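Local coordinates for protein ATP synthase subunit s, mitochondrial (Bos taurus, PDB 3E3Z) that regulates mitochondrial ATP synthase, being needed for its proton conduction and blocking a proton leak through an alternative exit pathway, at residues V9-D14 and S71-I76; D67-C72 and R91-H96; V21-A26 and P57-K62. The protein carries 1 engineered substitution. All coordinates share one frame; numbering follows the deposited sequence.

Contact 1. Residues V9-D14 and S71-I76. With PA0 (Phenylarsine oxide), chain D.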
loop_
_atom_site.group_PDB
_atom_site.type_symbol
_atom_site.label_atom_id
_atom_site.label_comp_id
_atom_site.label_asym_id
_atom_site.label_seq_id
_atom_site.Cartn_x
_atom_site.Cartn_y
_atom_site.Cartn_z
ATOM N N VAL A 9 -0.390 -13.875 11.348
ATOM C CA VAL A 9 0.985 -14.301 11.224
ATOM C C VAL A 9 1.535 -14.074 9.798
ATOM O O VAL A 9 2.724 -13.867 9.602
ATOM C CB VAL A 9 1.170 -15.755 11.742
ATOM C CG1 VAL A 9 0.842 -16.802 10.698
ATOM C CG2 VAL A 9 2.523 -15.864 12.231
ATOM N N PHE A 10 0.636 -14.066 8.821
ATOM C CA PHE A 10 0.997 -13.691 7.435
ATOM C C PHE A 10 1.467 -12.240 7.403
ATOM O O PHE A 10 2.339 -11.885 6.609
ATOM C CB PHE A 10 -0.139 -13.955 6.439
ATOM C CG PHE A 10 -0.035 -15.292 5.743
ATOM C CD1 PHE A 10 0.144 -15.386 4.374
ATOM C CD2 PHE A 10 -0.099 -16.469 6.462
ATOM C CE1 PHE A 10 0.243 -16.596 3.739
ATOM C CE2 PHE A 10 0.022 -17.679 5.827
ATOM C CZ PHE A 10 0.182 -17.746 4.464
ATOM N N ASN A 11 0.906 -11.441 8.303
ATOM C CA ASN A 11 1.113 -9.989 8.301
ATOM C C ASN A 11 2.201 -9.540 9.253
ATOM O O ASN A 11 2.843 -8.505 9.063
ATOM C CB ASN A 11 -0.203 -9.236 8.558
ATOM C CG ASN A 11 -1.031 -9.128 7.330
ATOM O OD1 ASN A 11 -2.023 -9.879 7.138
ATOM N ND2 ASN A 11 -0.608 -8.243 6.441
ATOM N N LYS A 12 2.412 -10.291 10.328
ATOM C CA LYS A 12 3.315 -9.825 11.395
ATOM C C LYS A 12 4.747 -9.613 10.921
ATOM O O LYS A 12 5.278 -10.432 10.195
ATOM C CB LYS A 12 3.333 -10.847 12.555
ATOM C CG LYS A 12 4.056 -10.370 13.780
ATOM C CD LYS A 12 4.013 -11.431 14.871
ATOM C CE LYS A 12 4.890 -11.058 16.029
ATOM N NZ LYS A 12 4.457 -9.771 16.590
ATOM N N VAL A 13 5.333 -8.497 11.324
ATOM C CA VAL A 13 6.733 -8.167 10.977
ATOM C C VAL A 13 7.688 -9.016 11.778
ATOM O O VAL A 13 7.531 -9.155 12.989
ATOM C CB VAL A 13 7.042 -6.689 11.227
ATOM C CG1 VAL A 13 8.503 -6.380 10.947
ATOM C CG2 VAL A 13 6.144 -5.796 10.345
ATOM N N ASP A 14 8.655 -9.596 11.086
ATOM C CA ASP A 14 9.796 -10.241 11.739
ATOM C C ASP A 14 10.984 -9.341 11.595
ATOM O O ASP A 14 11.573 -9.226 10.513
ATOM C CB ASP A 14 10.088 -11.575 11.107
ATOM C CG ASP A 14 11.162 -12.370 11.848
ATOM O OD1 ASP A 14 11.037 -13.613 11.913
ATOM O OD2 ASP A 14 12.091 -11.745 12.371
ATOM N N SER A 71 -5.561 -9.650 -2.045
ATOM C CA SER A 71 -4.491 -9.824 -1.076
ATOM C C SER A 71 -5.008 -9.756 0.363
ATOM O O SER A 71 -6.004 -9.100 0.651
ATOM C CB SER A 71 -3.458 -8.712 -1.279
ATOM O OG SER A 71 -2.460 -8.693 -0.303
ATOM N N CYS A 72 -4.320 -10.468 1.240
ATOM C CA CYS A 72 -4.678 -10.492 2.679
ATOM C C CYS A 72 -3.894 -9.560 3.560
ATOM O O CYS A 72 -3.930 -9.677 4.784
ATOM C CB CYS A 72 -4.597 -11.902 3.267
ATOM S SG CYS A 72 -2.988 -12.587 3.315
ATOM N N ILE A 73 -3.236 -8.579 2.957
ATOM C CA ILE A 73 -2.529 -7.574 3.751
ATOM C C ILE A 73 -3.496 -6.784 4.626
ATOM O O ILE A 73 -4.631 -6.465 4.247
ATOM C CB ILE A 73 -1.606 -6.646 2.916
ATOM C CG1 ILE A 73 -2.389 -5.850 1.877
ATOM C CG2 ILE A 73 -0.479 -7.448 2.249
ATOM C CD1 ILE A 73 -1.529 -4.863 1.099
ATOM N N MET A 74 -3.033 -6.479 5.838
ATOM C CA MET A 74 -3.813 -5.618 6.701
ATOM C C MET A 74 -3.009 -5.108 7.883
ATOM O O MET A 74 -2.042 -5.721 8.295
ATOM C CB MET A 74 -5.039 -6.385 7.197
ATOM C CG MET A 74 -4.717 -7.460 8.149
ATOM S SD MET A 74 -6.158 -8.251 8.928
ATOM C CE MET A 74 -7.218 -6.958 9.271
ATOM N N SER A 75 -3.469 -3.968 8.381
ATOM C CA SER A 75 -3.066 -3.355 9.667
ATOM C C SER A 75 -1.577 -3.432 9.915
ATOM O O SER A 75 -0.803 -2.797 9.211
ATOM C CB SER A 75 -3.871 -3.895 10.863
ATOM O OG SER A 75 -3.648 -5.274 11.134
ATOM N N ILE A 76 -1.167 -4.146 10.954
ATOM C CA ILE A 76 0.257 -4.102 11.335
ATOM C C ILE A 76 1.218 -4.728 10.318
ATOM O O ILE A 76 2.430 -4.516 10.401
ATOM C CB ILE A 76 0.530 -4.615 12.765
ATOM C CG1 ILE A 76 0.061 -6.037 12.945
ATOM C CG2 ILE A 76 -0.160 -3.662 13.761
ATOM C CD1 ILE A 76 0.692 -6.719 14.205
HETATM AS AS7 PA0 D . -3.249 -14.759 2.577
HETATM C C1 PA0 D . -4.075 -15.133 3.607
HETATM C C2 PA0 D . -3.558 -15.585 4.814
HETATM C C3 PA0 D . -4.407 -15.946 5.848
HETATM C C4 PA0 D . -5.789 -15.863 5.703
HETATM C C5 PA0 D . -6.325 -15.418 4.498
HETATM C C6 PA0 D . -5.467 -15.061 3.461
HETATM O O HOH W 1 3.695 -6.448 12.318
#

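Contact 2. Residues D67-C72 and R91-H96. With MG (magnesium ion), chain B; PA0 (Phenylarsine oxide), chain D.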
loop_
_atom_site.group_PDB
_atom_site.type_symbol
_atom_site.label_atom_id
_atom_site.label_comp_id
_atom_site.label_asym_id
_atom_site.label_seq_id
_atom_site.Cartn_x
_atom_site.Cartn_y
_atom_site.Cartn_z
ATOM N N ASP A 67 1.358 -3.749 -6.190
ATOM C CA ASP A 67 -0.005 -4.074 -6.644
ATOM C C ASP A 67 -0.558 -5.221 -5.832
ATOM O O ASP A 67 -0.166 -6.383 -6.013
ATOM C CB ASP A 67 0.000 -4.421 -8.134
ATOM C CG ASP A 67 -1.359 -4.805 -8.675
ATOM O OD1 ASP A 67 -2.359 -4.780 -7.927
ATOM O OD2 ASP A 67 -1.450 -5.074 -9.921
ATOM N N ALA A 68 -1.377 -4.847 -4.863
ATOM C CA ALA A 68 -2.011 -5.788 -3.934
ATOM C C ALA A 68 -3.430 -5.972 -4.355
ATOM O O ALA A 68 -4.340 -5.162 -4.016
ATOM C CB ALA A 68 -1.926 -5.260 -2.458
ATOM N N THR A 69 -3.639 -7.021 -5.138
ATOM C CA THR A 69 -4.968 -7.344 -5.635
ATOM C C THR A 69 -5.340 -8.719 -5.086
ATOM O O THR A 69 -4.557 -9.668 -5.189
ATOM C CB THR A 69 -4.997 -7.347 -7.182
ATOM O OG1 THR A 69 -4.758 -6.031 -7.704
ATOM C CG2 THR A 69 -6.313 -7.845 -7.697
ATOM N N ASP A 70 -6.515 -8.820 -4.483
ATOM C CA ASP A 70 -6.972 -10.095 -3.918
ATOM C C ASP A 70 -5.951 -10.592 -2.908
ATOM O O ASP A 70 -5.503 -11.758 -2.902
ATOM C CB ASP A 70 -7.250 -11.108 -5.030
ATOM C CG ASP A 70 -8.585 -10.904 -5.678
ATOM O OD1 ASP A 70 -9.589 -10.771 -4.950
ATOM O OD2 ASP A 70 -8.647 -10.876 -6.913
ATOM N N SER A 71 -5.561 -9.650 -2.045
ATOM C CA SER A 71 -4.491 -9.824 -1.076
ATOM C C SER A 71 -5.008 -9.756 0.363
ATOM O O SER A 71 -6.004 -9.100 0.651
ATOM C CB SER A 71 -3.458 -8.712 -1.279
ATOM O OG SER A 71 -2.460 -8.693 -0.303
ATOM N N CYS A 72 -4.320 -10.468 1.240
ATOM C CA CYS A 72 -4.678 -10.492 2.679
ATOM C C CYS A 72 -3.894 -9.560 3.560
ATOM O O CYS A 72 -3.930 -9.677 4.784
ATOM C CB CYS A 72 -4.597 -11.902 3.267
ATOM S SG CYS A 72 -2.988 -12.587 3.315
ATOM N N ARG A 91 -1.223 0.184 -5.611
ATOM C CA ARG A 91 -2.613 -0.192 -5.890
ATOM C C ARG A 91 -3.074 -1.170 -4.836
ATOM O O ARG A 91 -2.413 -2.169 -4.547
ATOM C CB ARG A 91 -2.812 -0.814 -7.283
ATOM C CG ARG A 91 -4.173 -1.491 -7.459
ATOM C CD ARG A 91 -4.441 -2.067 -8.856
ATOM N NE ARG A 91 -4.841 -1.029 -9.807
ATOM C CZ ARG A 91 -5.684 -1.203 -10.813
ATOM N NH1 ARG A 91 -6.272 -2.382 -10.973
ATOM N NH2 ARG A 91 -5.958 -0.174 -11.638
ATOM N N LEU A 92 -4.220 -0.838 -4.261
ATOM C CA LEU A 92 -4.955 -1.731 -3.348
ATOM C C LEU A 92 -6.287 -2.038 -4.010
ATOM O O LEU A 92 -7.141 -1.151 -4.218
ATOM C CB LEU A 92 -5.195 -1.061 -1.991
ATOM C CG LEU A 92 -3.946 -0.554 -1.312
ATOM C CD1 LEU A 92 -4.304 0.210 -0.032
ATOM C CD2 LEU A 92 -2.997 -1.718 -1.010
ATOM N N CYS A 93 -6.452 -3.297 -4.378
ATOM C CA CYS A 93 -7.637 -3.719 -5.105
ATOM C C CYS A 93 -8.180 -5.068 -4.579
ATOM O O CYS A 93 -7.476 -6.035 -4.461
ATOM C CB CYS A 93 -7.341 -3.774 -6.583
ATOM S SG CYS A 93 -8.668 -4.490 -7.652
ATOM N N LYS A 94 -9.444 -5.078 -4.200
ATOM C CA LYS A 94 -10.035 -6.300 -3.643
ATOM C C LYS A 94 -9.183 -6.820 -2.489
ATOM O O LYS A 94 -8.864 -7.989 -2.386
ATOM C CB LYS A 94 -10.235 -7.357 -4.737
ATOM C CG LYS A 94 -11.246 -6.958 -5.770
ATOM C CD LYS A 94 -11.392 -8.009 -6.872
ATOM C CE LYS A 94 -10.188 -8.081 -7.796
ATOM N NZ LYS A 94 -10.455 -8.895 -9.030
ATOM N N CYS A 95 -8.817 -5.874 -1.623
ATOM C CA CYS A 95 -8.153 -6.147 -0.343
ATOM C C CYS A 95 -9.209 -6.087 0.762
ATOM O O CYS A 95 -9.509 -5.046 1.296
ATOM C CB CYS A 95 -7.024 -5.148 -0.076
ATOM S SG CYS A 95 -5.613 -5.352 -1.228
ATOM N N HIS A 96 -9.752 -7.252 1.077
ATOM C CA HIS A 96 -10.979 -7.334 1.859
ATOM C C HIS A 96 -10.734 -7.096 3.322
ATOM O O HIS A 96 -11.672 -6.821 4.063
ATOM C CB HIS A 96 -11.664 -8.673 1.607
ATOM C CG HIS A 96 -12.036 -8.861 0.167
ATOM N ND1 HIS A 96 -12.709 -7.892 -0.546
ATOM C CD2 HIS A 96 -11.752 -9.847 -0.710
ATOM C CE1 HIS A 96 -12.852 -8.294 -1.796
ATOM N NE2 HIS A 96 -12.292 -9.481 -1.918
HETATM MG MG MG B . -2.761 -10.883 -6.002
HETATM AS AS7 PA0 D . -3.249 -14.759 2.577
HETATM C C1 PA0 D . -4.075 -15.133 3.607
HETATM C C2 PA0 D . -3.558 -15.585 4.814
HETATM C C3 PA0 D . -4.407 -15.946 5.848
HETATM C C4 PA0 D . -5.789 -15.863 5.703
HETATM C C5 PA0 D . -6.325 -15.418 4.498
HETATM C C6 PA0 D . -5.467 -15.061 3.461
HETATM O O HOH W 2 -12.236 -10.819 -4.528
HETATM O O HOH W 3 -10.836 -11.387 -8.288
HETATM O O HOH W 4 -4.064 -12.762 -5.148
HETATM O O HOH W 5 -8.638 -9.847 0.043
HETATM O O HOH W 6 -3.925 -11.000 -8.107
HETATM O O HOH W 7 -1.089 -12.444 -6.817
#

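Contact 3. Residues V21-A26 and P57-K62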
loop_
_atom_site.group_PDB
_atom_site.type_symbol
_atom_site.label_atom_id
_atom_site.label_comp_id
_atom_site.label_asym_id
_atom_site.label_seq_id
_atom_site.Cartn_x
_atom_site.Cartn_y
_atom_site.Cartn_z
ATOM N N VAL A 21 18.029 -9.043 5.870
ATOM C CA VAL A 21 17.960 -8.893 4.409
ATOM C C VAL A 21 17.539 -7.504 3.941
ATOM O O VAL A 21 17.515 -7.219 2.736
ATOM C CB VAL A 21 17.018 -9.935 3.733
ATOM C CG1 VAL A 21 17.527 -11.348 3.918
ATOM C CG2 VAL A 21 15.576 -9.803 4.242
ATOM N N GLY A 22 17.239 -6.641 4.899
ATOM C CA GLY A 22 16.851 -5.273 4.619
ATOM C C GLY A 22 15.347 -5.110 4.434
ATOM O O GLY A 22 14.641 -6.082 4.166
ATOM N N PRO A 23 14.857 -3.878 4.564
ATOM C CA PRO A 23 13.429 -3.606 4.501
ATOM C C PRO A 23 12.779 -3.992 3.172
ATOM O O PRO A 23 11.686 -4.568 3.149
ATOM C CB PRO A 23 13.359 -2.104 4.709
ATOM C CG PRO A 23 14.552 -1.788 5.499
ATOM C CD PRO A 23 15.618 -2.709 5.033
ATOM N N ASP A 24 13.441 -3.718 2.053
ATOM C CA ASP A 24 12.770 -3.950 0.745
ATOM C C ASP A 24 12.535 -5.424 0.509
ATOM O O ASP A 24 11.494 -5.833 0.037
ATOM C CB ASP A 24 13.534 -3.323 -0.424
ATOM C CG ASP A 24 13.426 -1.828 -0.443
ATOM O OD1 ASP A 24 12.583 -1.293 -1.196
ATOM O OD2 ASP A 24 14.205 -1.197 0.296
ATOM N N ARG A 25 13.536 -6.236 0.825
ATOM C CA ARG A 25 13.371 -7.664 0.705
ATOM C C ARG A 25 12.341 -8.209 1.692
ATOM O O ARG A 25 11.491 -9.016 1.331
ATOM C CB ARG A 25 14.705 -8.374 0.872
ATOM C CG ARG A 25 14.605 -9.833 0.874
ATOM C CD ARG A 25 13.901 -10.344 -0.330
ATOM N NE ARG A 25 14.063 -11.787 -0.468
ATOM C CZ ARG A 25 14.415 -12.370 -1.599
ATOM N NH1 ARG A 25 14.625 -11.616 -2.668
ATOM N NH2 ARG A 25 14.551 -13.695 -1.661
ATOM N N ALA A 26 12.428 -7.783 2.942
ATOM C CA ALA A 26 11.455 -8.268 3.946
ATOM C C ALA A 26 10.043 -7.898 3.540
ATOM O O ALA A 26 9.119 -8.707 3.660
ATOM C CB ALA A 26 11.783 -7.743 5.371
ATOM N N PRO A 57 22.147 -9.399 -4.821
ATOM C CA PRO A 57 22.947 -8.618 -3.898
ATOM C C PRO A 57 22.087 -8.096 -2.756
ATOM O O PRO A 57 20.933 -7.692 -2.961
ATOM C CB PRO A 57 23.472 -7.454 -4.762
ATOM C CG PRO A 57 23.162 -7.830 -6.187
ATOM C CD PRO A 57 21.968 -8.717 -6.114
ATOM N N LEU A 58 22.688 -8.136 -1.568
ATOM C CA LEU A 58 22.045 -7.679 -0.319
ATOM C C LEU A 58 21.498 -6.254 -0.419
ATOM O O LEU A 58 22.244 -5.280 -0.541
ATOM C CB LEU A 58 22.983 -7.825 0.890
ATOM C CG LEU A 58 22.570 -9.021 1.763
ATOM C CD1 LEU A 58 23.752 -9.627 2.546
ATOM C CD2 LEU A 58 21.448 -8.605 2.713
ATOM N N ASP A 59 20.176 -6.174 -0.385
ATOM C CA ASP A 59 19.453 -4.908 -0.305
ATOM C C ASP A 59 19.628 -4.055 -1.546
ATOM O O ASP A 59 19.490 -2.832 -1.485
ATOM C CB ASP A 59 19.916 -4.118 0.930
ATOM C CG ASP A 59 18.855 -3.126 1.438
ATOM O OD1 ASP A 59 17.647 -3.331 1.182
ATOM O OD2 ASP A 59 19.236 -2.141 2.111
ATOM N N LYS A 60 19.916 -4.690 -2.679
ATOM C CA LYS A 60 20.096 -3.933 -3.935
ATOM C C LYS A 60 18.763 -3.507 -4.568
ATOM O O LYS A 60 18.603 -2.396 -5.062
ATOM C CB LYS A 60 20.846 -4.763 -4.971
ATOM C CG LYS A 60 20.833 -4.109 -6.352
ATOM C CD LYS A 60 20.602 -5.116 -7.488
ATOM C CE LYS A 60 20.963 -4.566 -8.853
ATOM N NZ LYS A 60 22.358 -4.065 -8.912
ATOM N N TYR A 61 17.816 -4.424 -4.538
ATOM C CA TYR A 61 16.491 -4.216 -5.162
ATOM C C TYR A 61 15.574 -3.407 -4.260
ATOM O O TYR A 61 15.377 -3.729 -3.093
ATOM C CB TYR A 61 15.865 -5.549 -5.519
ATOM C CG TYR A 61 16.687 -6.238 -6.585
ATOM C CD1 TYR A 61 16.767 -5.689 -7.850
ATOM C CD2 TYR A 61 17.419 -7.381 -6.300
ATOM C CE1 TYR A 61 17.521 -6.284 -8.845
ATOM C CE2 TYR A 61 18.187 -7.997 -7.296
ATOM C CZ TYR A 61 18.231 -7.428 -8.555
ATOM O OH TYR A 61 18.998 -7.999 -9.561
ATOM N N LYS A 62 15.038 -2.332 -4.841
ATOM C CA LYS A 62 14.204 -1.357 -4.134
ATOM C C LYS A 62 12.816 -1.296 -4.747
ATOM O O LYS A 62 12.653 -1.085 -5.946
ATOM C CB LYS A 62 14.821 0.047 -4.181
ATOM C CG LYS A 62 16.284 0.111 -3.760
ATOM C CD LYS A 62 16.569 -0.389 -2.354
ATOM C CE LYS A 62 18.063 -0.199 -2.014
ATOM N NZ LYS A 62 18.390 -0.681 -0.657
HETATM O O HOH W 8 16.272 -5.329 1.074
HETATM O O HOH W 9 18.360 -8.269 0.345
#

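Contact 1. Residues V9-D14 and S71-I76
Two first torsions aim side chains at each other here: Asn11 has its CG beside the backbone N (chi1 -81°), which sends the amide group out of the helix end against the main chain of Cys72 to Met74, while Cys72 carries SG between its own N and carbonyl carbon (chi1 66°), pointing it back toward Phe10. The CG of Asn11 comes to 3.6 Å from Met74 N, and its side chain crosses that of Met74 at about a right angle. Which way round the amide lies in the model is doubtful, but the buried group as a whole packs between the helix end and the backbone of Cys72 to Met74.

Phe10 makes the other touch. Its CD1 reaches Cys72 SG at 4.3 Å, and the sulfur sits 5.3 Å from the ring centroid, obliquely placed at 53° to the ring normal, a sulfur-aromatic contact. The phenyl group of the bound phenylarsine oxide joins in, its C2 lying over one face of the Phe10 ring, 3.7 Å from CG and displaced toward the rim. Farther along, Val13 and Ile76 are joined through a water that accepts from Val13 N at 2.8 Å and donates to Ile76 O at 3.0 Å; Val13 CG2 leans on that same carbonyl.

The contact ties the C-terminal end of helix 2-11, in the N-terminal domain, to the loop that leaves strand 63-69. Asn7, one turn back on that helix, hydrogen-bonds Cys72 O through ND2. The Ile73 side chain packs on Trp30 and Leu31 of helix 23-33, and Cys72 shares backbone bonding with Cys34, just beyond that helix.

Contact 2. Residues D67-C72 and R91-H96
Ala68 and Leu92 stand side by side in two parallel strands, whose axes approach to 4.8 Å, and the main-chain groups between them are paired off in order. Ala68 N gives to Arg91 O, and Ala68 O takes Cys93 N at 2.8 Å in a nearly straight bond (170°). Asp70 N then closes on Cys93 O at 2.9 Å, an acceptor that also receives the CA-H of Thr69. On the face opposite Thr69, Ala68 CB packs on Leu92 CD2 and on Cys95 SG.

Thr69 OG1 donates to Asp67 OD1 at 2.7 Å, arriving on the syn side and a little out of the carboxylate plane, while its CG2 rests on Lys94 CE at 3.9 Å. Putting an alanine here removes the hydroxyl and the methyl, and is likely to leave the Asp67 carboxylate without its short bond and freer to turn. The Thr69 carbonyl faces a different partner: its O binds magnesium at 2.3 Å, alongside Gly35 O and three waters, one of which donates to Asp70 O. Arg91 NH2 pairs with Glu120 in a salt bridge, and Ser71 OG bonds Cys34 O.

Past the strands, Asp70 and Lys94 both adopt left-handed backbone angles, so the two chains turn off in step. Asp70 OD2 forms a rather long salt bridge to Lys94 NZ, 3.4 Å, reinforced by a water held by both groups, and a second water links Asp70 OD1 to His96 NE2 in the plane of the imidazole. A further water donates to Ser71 O and Lys94 O and accepts from His96 N, bridging the two chains where they leave the strands.

This is the parallel strand pairing of neighbouring leucine-rich repeats, the second and third here, with Thr69 O supplying a magnesium ligand.

Contact 3. Residues V21-A26 and P57-K62
Asp24 sets its CB against the oxygen end of the Tyr61 carbonyl, 3.3 Å from O, and slides its carboxylate along the backbone of Lys62, with OD1 3.4 Å from Lys62 CA. The first torsion (chi1 -72°) keeps CG beside the backbone N and brings OD1 to Ile63 N, at the start of strand 63-69, which donates a hydrogen bond. Asp24 OD2 lies 3.6 Å from Lys62 CD, where the two side chains cross at about a right angle.

Lys62 NZ stays 4.3 Å from Asp24 OD2, beyond a salt bridge, and turns to Asp59 instead. Bent at its second torsion, the chain curls back so that NZ donates to Asp59 O at 2.6 Å and forms a salt bridge to Asp59 OD2 at 3.2 Å. This probably eases the closeness of the Asp59 and Asp24 carboxylates. Gly22 makes room beside them, since a CB there would run into Asp59 OD1 and, at phi 90°, jam against the carbonyl O of Val21. Leu58 CD2 packs at the edge of the contact, 3.9 Å from Val21 CA, and a water bridges Val21 O to Asp59 N.

Gly22 is the N-cap of helix 23-33, its O accepting from Ala26 N. The N-terminus of this helix, begun by Pro23, is thus set against a type II beta turn, Pro57 to Lys60, joining the N-terminal domain to the first leucine-rich repeat.

Along the chain the segments come in the order 9-14, 21-26, 57-62, 67-72 with 71-76, then 91-96, so contact 3 falls wholly between the two halves of contact 1. Contacts 1 and 2 share Ser71 and Cys72, their centres 13 Å apart, and meet where Ile73 CD1 packs on Ala68 CB. Contact 3 lies at the surface, its centre about 18 Å from that of contact 1 and 23 Å from that of contact 2. Contact 2 lies within the repeat sheet, whereas contacts 1 and 3 fasten the N-terminal domain to the second and first repeats respectively, so that this domain meets the repeats at two separate places.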